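Local structure of D-mandelate dehydrogenase (2W2K) at residues B[11-16]-B[319-324]; B[224-229]-B[236-241]; B[250-255]-B[259-264]. The protein probably catalyses the NAD-dependent interconversion of D-mandelate and its 2-oxoacid, as a member of the D-isomer specific 2-hydroxyacid dehydrogenase family. One frame throughout, in Å; residues are numbered along the deposited sequence.

In the fold
The three contacts lie in two parts of a dehydrogenase, one near the two ends of the chain and two on the cofactor side. Interaction 1 packs helix 310-330 against the loop after strand 5-8, on the five-stranded parallel sheet. Interactions 2 and 3 belong to the seven-stranded sheet of the NAD-binding domain, beyond the chain's centre; each has its centre about 34 Å from that of interaction 1. Their own centres are about 6 Å apart and they touch: His236 N lies 3.0 Å from Pro259 O, a probable hydrogen bond, and strands 223-226 and 250-254 are neighbours. Interaction 2 holds the NAD-binding residue Val228 and interaction 3 holds Thr255; interaction 1 lies away from these sites.

Interaction 1: B[11-16]-B[319-324]; sequences DPARHL and LTMTNI
Met321 reaches from its helix to the loop 11-16 and meets it through its terminal methyl alone. Its CG stands anti to the carbonyl carbon (chi1 -68°) and the chain runs out extended before bending at the sulfur, a turn that brings CE up to two beta carbons. Leu16 CB lies 4.2 Å from Met321 CE, and Ala13 CB is 4.4 Å from the same methyl. Leucine thus offers the base of its side chain to the methionine, while beyond it the side chain packs on His314 and Arg318 of the same helix. Trp20 and Phe23 of helix 17-26, together with Ile56, also touch Met321.

Polar bonds hold the same loop to the helix. One helical turn before Met321, the carboxylate of Glu317 accepts the backbone N-H groups of Arg14, His15 and Leu16. Within the loop, Arg14 NH2 makes a salt bridge of 2.6 Å to the anti lone pair of Asp11 OD2, which sits almost in the guanidinium plane. Leu16 occupies the N-cap position of helix 17-26. The contact joins the first beta-to-alpha turn of a flavodoxin-like parallel alpha/beta domain to the returning C-terminal helix, as in relatives of this family.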
loop_
_atom_site.group_PDB
_atom_site.type_symbol
_atom_site.label_atom_id
_atom_site.label_comp_id
_atom_site.label_asym_id
_atom_site.label_seq_id
_atom_site.Cartn_x
_atom_site.Cartn_y
_atom_site.Cartn_z
ATOM N N ASP B 11 -6.124 -32.344 0.501
ATOM C CA ASP B 11 -6.535 -32.196 -0.911
ATOM C C ASP B 11 -5.398 -32.405 -1.955
ATOM O O ASP B 11 -4.234 -32.084 -1.693
ATOM C CB ASP B 11 -7.159 -30.802 -1.155
ATOM C CG ASP B 11 -8.579 -30.652 -0.586
ATOM O OD1 ASP B 11 -9.213 -31.652 -0.198
ATOM O OD2 ASP B 11 -9.055 -29.496 -0.525
ATOM N N PRO B 12 -5.736 -32.932 -3.156
ATOM C CA PRO B 12 -4.754 -33.025 -4.268
ATOM C C PRO B 12 -4.454 -31.643 -4.868
ATOM O O PRO B 12 -4.947 -30.622 -4.354
ATOM C CB PRO B 12 -5.469 -33.921 -5.292
ATOM C CG PRO B 12 -6.954 -33.605 -5.056
ATOM C CD PRO B 12 -7.063 -33.465 -3.544
ATOM N N ALA B 13 -3.678 -31.605 -5.953
ATOM C CA ALA B 13 -3.219 -30.326 -6.543
ATOM C C ALA B 13 -4.371 -29.468 -7.102
ATOM O O ALA B 13 -5.376 -30.005 -7.558
ATOM C CB ALA B 13 -2.128 -30.588 -7.643
ATOM N N ARG B 14 -4.228 -28.141 -7.037
ATOM C CA ARG B 14 -5.238 -27.201 -7.574
ATOM C C ARG B 14 -4.744 -26.304 -8.725
ATOM O O ARG B 14 -5.558 -25.663 -9.401
ATOM C CB ARG B 14 -5.782 -26.290 -6.451
ATOM C CG ARG B 14 -6.601 -26.985 -5.375
ATOM C CD ARG B 14 -6.740 -26.093 -4.119
ATOM N NE ARG B 14 -7.312 -26.822 -2.980
ATOM C CZ ARG B 14 -6.987 -26.617 -1.706
ATOM N NH1 ARG B 14 -6.083 -25.700 -1.373
ATOM N NH2 ARG B 14 -7.556 -27.343 -0.756
ATOM N N HIS B 15 -3.432 -26.226 -8.932
ATOM C CA HIS B 15 -2.856 -25.214 -9.832
ATOM C C HIS B 15 -2.061 -25.821 -10.989
ATOM O O HIS B 15 -2.248 -25.425 -12.150
ATOM C CB HIS B 15 -2.025 -24.171 -9.042
ATOM C CG HIS B 15 -2.823 -23.464 -7.979
ATOM N ND1 HIS B 15 -2.766 -23.807 -6.643
ATOM C CD2 HIS B 15 -3.737 -22.470 -8.070
ATOM C CE1 HIS B 15 -3.604 -23.051 -5.956
ATOM N NE2 HIS B 15 -4.194 -22.220 -6.797
ATOM N N LEU B 16 -1.193 -26.787 -10.683
ATOM C CA LEU B 16 -0.257 -27.342 -11.665
ATOM C C LEU B 16 -0.730 -28.708 -12.174
ATOM O O LEU B 16 -0.167 -29.745 -11.811
ATOM C CB LEU B 16 1.150 -27.457 -11.065
ATOM C CG LEU B 16 1.828 -26.139 -10.628
ATOM C CD1 LEU B 16 3.284 -26.411 -10.242
ATOM C CD2 LEU B 16 1.760 -25.072 -11.712
ATOM N N LEU B 319 7.559 -26.806 -5.801
ATOM C CA LEU B 319 8.654 -27.208 -4.889
ATOM C C LEU B 319 8.402 -28.582 -4.231
ATOM O O LEU B 319 9.301 -29.441 -4.210
ATOM C CB LEU B 319 8.930 -26.111 -3.824
ATOM C CG LEU B 319 9.691 -24.854 -4.316
ATOM C CD1 LEU B 319 9.674 -23.794 -3.195
ATOM C CD2 LEU B 319 11.130 -25.200 -4.729
ATOM N N THR B 320 7.199 -28.796 -3.705
ATOM C CA THR B 320 6.880 -30.097 -3.050
ATOM C C THR B 320 7.053 -31.289 -4.008
ATOM O O THR B 320 7.715 -32.283 -3.654
ATOM C CB THR B 320 5.479 -30.120 -2.376
ATOM O OG1 THR B 320 4.453 -29.760 -3.327
ATOM C CG2 THR B 320 5.439 -29.157 -1.129
ATOM N N MET B 321 6.468 -31.191 -5.211
ATOM C CA MET B 321 6.544 -32.286 -6.207
ATOM C C MET B 321 7.980 -32.514 -6.702
ATOM O O MET B 321 8.449 -33.661 -6.750
ATOM C CB MET B 321 5.600 -32.026 -7.395
ATOM C CG MET B 321 4.089 -32.095 -7.062
ATOM S SD MET B 321 3.033 -32.028 -8.551
ATOM C CE MET B 321 2.197 -30.458 -8.356
ATOM N N THR B 322 8.678 -31.421 -7.059
ATOM C CA THR B 322 10.065 -31.482 -7.548
ATOM C C THR B 322 11.060 -32.015 -6.513
ATOM O O THR B 322 11.946 -32.813 -6.850
ATOM C CB THR B 322 10.540 -30.081 -8.131
ATOM O OG1 THR B 322 9.645 -29.668 -9.185
ATOM C CG2 THR B 322 11.968 -30.152 -8.672
ATOM N N ASN B 323 10.918 -31.581 -5.256
ATOM C CA ASN B 323 11.746 -32.106 -4.161
ATOM C C ASN B 323 11.701 -33.646 -4.063
ATOM O O ASN B 323 12.758 -34.327 -4.004
ATOM C CB ASN B 323 11.347 -31.463 -2.826
ATOM C CG ASN B 323 12.089 -30.131 -2.533
ATOM O OD1 ASN B 323 11.484 -29.153 -2.041
ATOM N ND2 ASN B 323 13.373 -30.100 -2.809
ATOM N N ILE B 324 10.493 -34.201 -4.058
ATOM C CA ILE B 324 10.316 -35.670 -3.916
ATOM C C ILE B 324 10.836 -36.447 -5.162
ATOM O O ILE B 324 11.492 -37.509 -5.036
ATOM C CB ILE B 324 8.840 -36.013 -3.537
ATOM C CG1 ILE B 324 8.511 -35.500 -2.110
ATOM C CG2 ILE B 324 8.568 -37.524 -3.625
ATOM C CD1 ILE B 324 7.001 -35.477 -1.794
#

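Interaction 2: B[224-229]-B[236-241]; sequences VSVSVP and HLIDEA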
loop_
_atom_site.group_PDB
_atom_site.type_symbol
_atom_site.label_atom_id
_atom_site.label_comp_id
_atom_site.label_asym_id
_atom_site.label_seq_id
_atom_site.Cartn_x
_atom_site.Cartn_y
_atom_site.Cartn_z
ATOM N N VAL B 224 9.081 0.848 12.666
ATOM C CA VAL B 224 9.771 -0.458 12.838
ATOM C C VAL B 224 9.094 -1.566 11.988
ATOM O O VAL B 224 7.855 -1.641 11.959
ATOM C CB VAL B 224 9.835 -0.861 14.346
ATOM C CG1 VAL B 224 10.322 -2.318 14.544
ATOM C CG2 VAL B 224 10.748 0.106 15.141
ATOM N N SER B 225 9.896 -2.405 11.303
ATOM C CA SER B 225 9.365 -3.582 10.568
ATOM C C SER B 225 9.897 -4.874 11.189
ATOM O O SER B 225 11.122 -5.127 11.161
ATOM C CB SER B 225 9.723 -3.543 9.067
ATOM O OG SER B 225 9.332 -4.741 8.379
ATOM N N VAL B 226 8.986 -5.678 11.751
ATOM C CA VAL B 226 9.349 -6.986 12.388
ATOM C C VAL B 226 9.316 -8.136 11.361
ATOM O O VAL B 226 8.249 -8.475 10.837
ATOM C CB VAL B 226 8.428 -7.308 13.634
ATOM C CG1 VAL B 226 8.858 -8.629 14.343
ATOM C CG2 VAL B 226 8.413 -6.118 14.655
ATOM N N SER B 227 10.475 -8.763 11.110
ATOM C CA SER B 227 10.589 -9.927 10.194
ATOM C C SER B 227 11.748 -10.850 10.633
ATOM O O SER B 227 12.877 -10.730 10.128
ATOM C CB SER B 227 10.781 -9.463 8.732
ATOM O OG SER B 227 10.711 -10.566 7.816
ATOM N N VAL B 228 11.449 -11.766 11.564
ATOM C CA VAL B 228 12.419 -12.720 12.125
ATOM C C VAL B 228 11.726 -14.084 12.291
ATOM O O VAL B 228 10.488 -14.145 12.402
ATOM C CB VAL B 228 12.963 -12.287 13.539
ATOM C CG1 VAL B 228 13.916 -11.096 13.447
ATOM C CG2 VAL B 228 11.821 -12.009 14.528
ATOM N N PRO B 229 12.515 -15.175 12.345
ATOM C CA PRO B 229 11.935 -16.507 12.631
ATOM C C PRO B 229 11.374 -16.573 14.054
ATOM O O PRO B 229 12.006 -16.035 14.981
ATOM C CB PRO B 229 13.147 -17.459 12.507
ATOM C CG PRO B 229 14.204 -16.689 11.790
ATOM C CD PRO B 229 13.976 -15.239 12.128
ATOM N N HIS B 236 7.959 -12.683 22.602
ATOM C CA HIS B 236 7.955 -11.361 23.226
ATOM C C HIS B 236 9.301 -10.599 23.048
ATOM O O HIS B 236 9.732 -9.851 23.957
ATOM C CB HIS B 236 7.533 -11.448 24.717
ATOM C CG HIS B 236 6.075 -11.755 24.937
ATOM N ND1 HIS B 236 5.500 -11.740 26.194
ATOM C CD2 HIS B 236 5.078 -12.083 24.075
ATOM C CE1 HIS B 236 4.216 -12.049 26.096
ATOM N NE2 HIS B 236 3.934 -12.255 24.820
ATOM N N LEU B 237 9.954 -10.778 21.883
ATOM C CA LEU B 237 11.149 -9.990 21.510
ATOM C C LEU B 237 10.864 -8.487 21.617
ATOM O O LEU B 237 11.723 -7.722 22.096
ATOM C CB LEU B 237 11.632 -10.322 20.067
ATOM C CG LEU B 237 12.995 -9.800 19.589
ATOM C CD1 LEU B 237 14.136 -10.471 20.385
ATOM C CD2 LEU B 237 13.213 -9.965 18.063
ATOM N N ILE B 238 9.674 -8.070 21.164
ATOM C CA ILE B 238 9.247 -6.669 21.221
ATOM C C ILE B 238 8.327 -6.526 22.442
ATOM O O ILE B 238 7.205 -7.040 22.438
ATOM C CB ILE B 238 8.515 -6.212 19.914
ATOM C CG1 ILE B 238 9.361 -6.475 18.649
ATOM C CG2 ILE B 238 8.157 -4.725 19.977
ATOM C CD1 ILE B 238 10.829 -6.055 18.737
ATOM N N ASP B 239 8.825 -5.848 23.479
ATOM C CA ASP B 239 8.180 -5.830 24.801
ATOM C C ASP B 239 8.099 -4.401 25.383
ATOM O O ASP B 239 8.412 -3.414 24.694
ATOM C CB ASP B 239 8.984 -6.742 25.752
ATOM C CG ASP B 239 10.507 -6.346 25.839
ATOM O OD1 ASP B 239 11.020 -5.414 25.118
ATOM O OD2 ASP B 239 11.211 -7.007 26.642
ATOM N N GLU B 240 7.704 -4.289 26.659
ATOM C CA GLU B 240 7.660 -2.965 27.326
ATOM C C GLU B 240 8.942 -2.122 27.147
ATOM O O GLU B 240 8.852 -0.914 26.844
ATOM C CB GLU B 240 7.289 -3.102 28.815
ATOM C CG GLU B 240 5.896 -3.688 29.026
ATOM N N ALA B 241 10.119 -2.730 27.319
ATOM C CA ALA B 241 11.399 -1.953 27.226
ATOM C C ALA B 241 11.668 -1.419 25.799
ATOM O O ALA B 241 12.229 -0.314 25.605
ATOM C CB ALA B 241 12.575 -2.799 27.702
#
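No flat group bridges Val226 and Val228 to Ile238 and Leu237: the contact is made wholly by branched aliphatic chains, without a ring face or an amide edge between them. The one aromatic ring in the two segments, the imidazole of His236, is directed to another partner, and its NE2 is hydrogen-bonded to Glu284 OE2.

The inner pair is Val226 with Ile238. The two side chains slide past each other in opposite directions, so that Val226 CG2 comes alongside the methylene of Ile238, at 4.1 Å from its CG1. In Ile238 the second torsion (-46°) folds CD1 aside, which is why the methylene and not the chain end does the touching. In the outer pair, Val228 CG2 lies 4.3 Å from Leu237 CD2, a single methyl against a single methyl. Val169 of the adjoining strand 165-169 touches both members of this outer pair, and Ile252 of strand 250-254 touches both members of the inner one.

Past the contact, Asp239 caps the next helix, its OD1 accepting the N-H of Phe242. The arrangement is that of a beta-alpha-beta crossover in a Rossmann fold, where the connection from strand 223-226 to helix 240-245 folds back over the strand's C-terminal end, and Val228, one of the contacting residues, is itself an NAD-binding residue.

Interaction 3: B[250-255]-B[259-264]; sequences SRIVNT and PVISQD
Ile261 lays its end against two residues of strand 250-254, Ile252 and Asn254, and the apolar part of the contact falls to one methyl. Ile261 and Ile252 meet tip to tip, with 4.0 Å between Ile261 CD1 and Ile252 CD1. Both chains are extended at chi2 (-179° in Ile261), which carries each methyl as far from its own backbone as the second torsion allows.

The second kind of contact is aliphatic against amide. Asn254 and Ile261 come at each other from opposite directions, and Asn254 CB is 3.7 Å from Ile261 CD1. Further along, Asn254 ND2 packs 3.8 Å from Ile261 CG1, so the isoleucine covers both the stem and the nitrogen end of the asparagine.

Hydrogen bonds fix that amide, though none crosses the two segments. Its OD1 accepts the backbone N-H of Ala256 and its ND2 donates to the carbonyl of Arg257; with both ends held, the buried group has its rotation set. Ser262 then serves as N-cap of helix 263-271, through a weak bond to Ala265 N. This is the strand-to-helix turn of a Rossmann beta-alpha-beta unit, and the bend that follows Asn254 carries Thr255 and Ala256, both NAD-binding residues.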
loop_
_atom_site.group_PDB
_atom_site.type_symbol
_atom_site.label_atom_id
_atom_site.label_comp_id
_atom_site.label_asym_id
_atom_site.label_seq_id
_atom_site.Cartn_x
_atom_site.Cartn_y
_atom_site.Cartn_z
ATOM N N SER B 250 5.710 7.450 17.065
ATOM C CA SER B 250 6.264 6.467 16.093
ATOM C C SER B 250 5.239 5.353 15.730
ATOM O O SER B 250 4.058 5.385 16.176
ATOM C CB SER B 250 7.574 5.886 16.638
ATOM O OG SER B 250 7.378 5.379 17.955
ATOM N N ARG B 251 5.691 4.373 14.936
ATOM C CA ARG B 251 4.821 3.412 14.231
ATOM C C ARG B 251 5.490 2.029 14.206
ATOM O O ARG B 251 6.740 1.952 14.213
ATOM C CB ARG B 251 4.563 3.887 12.777
ATOM C CG ARG B 251 4.025 5.329 12.667
ATOM C CD ARG B 251 4.229 5.913 11.269
ATOM N NE ARG B 251 4.028 7.361 11.264
ATOM C CZ ARG B 251 4.946 8.261 11.645
ATOM N NH1 ARG B 251 6.155 7.890 12.111
ATOM N NH2 ARG B 251 4.651 9.548 11.564
ATOM N N ILE B 252 4.680 0.948 14.184
ATOM C CA ILE B 252 5.241 -0.429 14.044
ATOM C C ILE B 252 4.354 -1.359 13.194
ATOM O O ILE B 252 3.113 -1.236 13.234
ATOM C CB ILE B 252 5.542 -1.074 15.427
ATOM C CG1 ILE B 252 6.314 -2.407 15.272
ATOM C CG2 ILE B 252 4.260 -1.243 16.257
ATOM C CD1 ILE B 252 6.953 -2.865 16.612
ATOM N N VAL B 253 4.981 -2.238 12.400
ATOM C CA VAL B 253 4.246 -3.288 11.631
ATOM C C VAL B 253 4.840 -4.698 11.886
ATOM O O VAL B 253 6.054 -4.839 12.139
ATOM C CB VAL B 253 4.166 -2.993 10.082
ATOM C CG1 VAL B 253 3.630 -1.555 9.801
ATOM C CG2 VAL B 253 5.480 -3.231 9.390
ATOM N N ASN B 254 3.992 -5.731 11.819
ATOM C CA ASN B 254 4.439 -7.130 12.029
ATOM C C ASN B 254 3.870 -8.062 10.950
ATOM O O ASN B 254 2.628 -8.152 10.801
ATOM C CB ASN B 254 4.051 -7.621 13.452
ATOM C CG ASN B 254 4.681 -8.979 13.829
ATOM O OD1 ASN B 254 5.585 -9.497 13.148
ATOM N ND2 ASN B 254 4.223 -9.542 14.952
ATOM N N THR B 255 4.766 -8.739 10.209
ATOM C CA THR B 255 4.370 -9.784 9.248
ATOM C C THR B 255 4.999 -11.153 9.569
ATOM O O THR B 255 4.883 -12.092 8.768
ATOM C CB THR B 255 4.685 -9.394 7.777
ATOM O OG1 THR B 255 6.107 -9.165 7.620
ATOM C CG2 THR B 255 3.899 -8.117 7.378
ATOM N N PRO B 259 3.041 -13.909 18.381
ATOM C CA PRO B 259 3.696 -13.734 19.692
ATOM C C PRO B 259 5.077 -13.054 19.706
ATOM O O PRO B 259 5.631 -12.883 20.789
ATOM C CB PRO B 259 3.812 -15.174 20.229
ATOM C CG PRO B 259 2.735 -15.954 19.453
ATOM C CD PRO B 259 2.890 -15.342 18.063
ATOM N N VAL B 260 5.624 -12.678 18.549
ATOM C CA VAL B 260 6.904 -11.918 18.543
ATOM C C VAL B 260 6.746 -10.540 19.251
ATOM O O VAL B 260 7.694 -10.038 19.903
ATOM C CB VAL B 260 7.557 -11.830 17.131
ATOM C CG1 VAL B 260 8.856 -10.972 17.162
ATOM C CG2 VAL B 260 7.860 -13.231 16.586
ATOM N N ILE B 261 5.532 -9.973 19.158
ATOM C CA ILE B 261 5.163 -8.733 19.892
ATOM C C ILE B 261 4.172 -9.017 21.034
ATOM O O ILE B 261 3.145 -9.660 20.812
ATOM C CB ILE B 261 4.517 -7.667 18.961
ATOM C CG1 ILE B 261 5.441 -7.348 17.756
ATOM C CG2 ILE B 261 4.196 -6.378 19.758
ATOM C CD1 ILE B 261 4.878 -6.250 16.767
ATOM N N SER B 262 4.470 -8.519 22.240
ATOM C CA SER B 262 3.555 -8.672 23.393
ATOM C C SER B 262 2.268 -7.824 23.181
ATOM O O SER B 262 2.340 -6.584 23.100
ATOM C CB SER B 262 4.266 -8.263 24.690
ATOM O OG SER B 262 3.297 -7.991 25.712
ATOM N N GLN B 263 1.117 -8.483 23.061
ATOM C CA GLN B 263 -0.164 -7.776 22.847
ATOM C C GLN B 263 -0.451 -6.708 23.920
ATOM O O GLN B 263 -0.793 -5.563 23.600
ATOM C CB GLN B 263 -1.321 -8.775 22.699
ATOM C CG GLN B 263 -2.727 -8.155 22.523
ATOM C CD GLN B 263 -3.746 -9.199 22.083
ATOM O OE1 GLN B 263 -3.608 -9.799 21.016
ATOM N NE2 GLN B 263 -4.768 -9.434 22.914
ATOM N N ASP B 264 -0.270 -7.075 25.186
ATOM C CA ASP B 264 -0.507 -6.137 26.287
ATOM C C ASP B 264 0.403 -4.906 26.249
ATOM O O ASP B 264 -0.076 -3.783 26.454
ATOM C CB ASP B 264 -0.419 -6.846 27.651
ATOM C CG ASP B 264 -1.564 -7.838 27.884
ATOM O OD1 ASP B 264 -2.635 -7.722 27.245
ATOM O OD2 ASP B 264 -1.393 -8.737 28.738
#